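Local coordinates for probable enoyl-CoA hydratase/isomerase (Mycobacterium abscessus, PDB 3SWX), which probably hydrates or isomerises enoyl-CoA thioesters, as expected of a member of the crotonase-like enoyl-CoA hydratase/isomerase family, at residues L114-G117 against I118-A121. Numbering follows the deposited sequence.
Sequences LTLG and IELA
Leu116 and Leu120 are joined by the first strong i to i+4 backbone bond of helix 116-123, which starts just after strand 112-114 in the crotonase fold. In crotonases the glycine-containing start of the equivalent helix lies by the oxyanion hole that receives the acyl-thioester carbonyl; a similar role is probable here.

The backbone evidence is graded. Leu120 N lies 2.8 Å from Leu116 O, with an N-H...O angle of 144°, and Ala121 N reaches Gly117 O at 3.2 Å with a straighter 167°. One residue earlier, at the N-cap position, Thr115 O takes two weak bonds, from Ile118 N at 3.1 Å and Glu119 N at 3.4 Å; the former is strongly bent. The side chain of Thr115 makes no capping bond. Where strand 112-114 gives way to the helix, Gly117 N bonds to Leu114 O at 2.8 Å, closing the turn. Both carbonyl oxygens at the helix start have a further donor, Gln137 NE2 weakly to Thr115 O and Trp94 NE1 to Leu116 O.

Among the side chains, Leu116 and Glu119 make the closest meeting, crossing at a slant. Glu119 CG stands anti to its own carbonyl carbon (chi1 -71°) and the chain runs extended beyond it, which brings the carboxylate back over the first turn. Glu119 OE1 accepts bonds from the backbone N-H groups of Gly148 and Ala150, so two donors restrain this buried group and tie the helix to the backbone at Gly148 and Ala150. Ile118 turns to another side, against Phe135 of strand 134-136, while its CB rests 3.4 Å from Thr115 O. On the Leu116 side, the carboxylate contact is made by the other oxygen, Glu119 OE2, 3.5 Å from methyl CD2 of Leu116.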
loop_
_atom_site.group_PDB
_atom_site.type_symbol
_atom_site.label_atom_id
_atom_site.label_comp_id
_atom_site.label_asym_id
_atom_site.label_seq_id
_atom_site.Cartn_x
_atom_site.Cartn_y
_atom_site.Cartn_z
ATOM N N LEU B 114 -0.286 -11.475 -19.854
ATOM C CA LEU B 114 1.163 -11.392 -19.849
ATOM C C LEU B 114 1.638 -9.960 -19.954
ATOM O O LEU B 114 1.005 -9.153 -20.616
ATOM C CB LEU B 114 1.770 -12.193 -21.002
ATOM C CG LEU B 114 1.286 -13.637 -21.176
ATOM C CD1 LEU B 114 1.861 -14.243 -22.483
ATOM C CD2 LEU B 114 1.643 -14.451 -19.960
ATOM N N THR B 115 2.782 -9.696 -19.319
ATOM C CA THR B 115 3.565 -8.488 -19.503
ATOM C C THR B 115 2.702 -7.207 -19.487
ATOM O O THR B 115 2.189 -6.802 -18.437
ATOM C CB THR B 115 4.449 -8.610 -20.798
ATOM O OG1 THR B 115 3.613 -8.783 -21.945
ATOM C CG2 THR B 115 5.410 -9.799 -20.710
ATOM N N LEU B 116 2.505 -6.607 -20.659
ATOM C CA LEU B 116 1.753 -5.353 -20.788
ATOM C C LEU B 116 0.317 -5.466 -20.311
ATOM O O LEU B 116 -0.281 -4.468 -19.908
ATOM C CB LEU B 116 1.743 -4.864 -22.236
ATOM C CG LEU B 116 2.955 -4.143 -22.776
ATOM C CD1 LEU B 116 2.664 -3.786 -24.256
ATOM C CD2 LEU B 116 3.289 -2.882 -21.952
ATOM N N GLY B 117 -0.240 -6.674 -20.354
ATOM C CA GLY B 117 -1.595 -6.908 -19.860
ATOM C C GLY B 117 -1.753 -6.643 -18.368
ATOM O O GLY B 117 -2.755 -6.097 -17.925
ATOM N N ILE B 118 -0.774 -7.098 -17.596
ATOM C CA ILE B 118 -0.711 -6.846 -16.149
ATOM C C ILE B 118 -0.683 -5.343 -15.929
ATOM O O ILE B 118 -1.391 -4.807 -15.071
ATOM C CB ILE B 118 0.547 -7.463 -15.511
ATOM C CG1 ILE B 118 0.531 -8.999 -15.630
ATOM C CG2 ILE B 118 0.625 -7.099 -14.048
ATOM C CD1 ILE B 118 1.770 -9.715 -15.041
ATOM N N GLU B 119 0.094 -4.667 -16.766
ATOM C CA GLU B 119 0.302 -3.233 -16.651
ATOM C C GLU B 119 -0.929 -2.426 -17.073
ATOM O O GLU B 119 -1.190 -1.352 -16.508
ATOM C CB GLU B 119 1.571 -2.844 -17.411
ATOM C CG GLU B 119 2.820 -3.346 -16.682
ATOM C CD GLU B 119 4.109 -3.102 -17.441
ATOM O OE1 GLU B 119 5.049 -2.531 -16.853
ATOM O OE2 GLU B 119 4.176 -3.473 -18.636
ATOM N N LEU B 120 -1.714 -2.964 -18.009
ATOM C CA LEU B 120 -3.015 -2.358 -18.362
ATOM C C LEU B 120 -3.967 -2.407 -17.196
ATOM O O LEU B 120 -4.623 -1.423 -16.886
ATOM C CB LEU B 120 -3.668 -3.085 -19.536
ATOM C CG LEU B 120 -3.369 -2.587 -20.930
ATOM C CD1 LEU B 120 -4.210 -3.372 -21.968
ATOM C CD2 LEU B 120 -3.670 -1.063 -21.012
ATOM N N ALA B 121 -4.046 -3.567 -16.552
ATOM C CA ALA B 121 -4.878 -3.728 -15.376
ATOM C C ALA B 121 -4.424 -2.804 -14.241
ATOM O O ALA B 121 -5.253 -2.203 -13.563
ATOM C CB ALA B 121 -4.920 -5.217 -14.919
#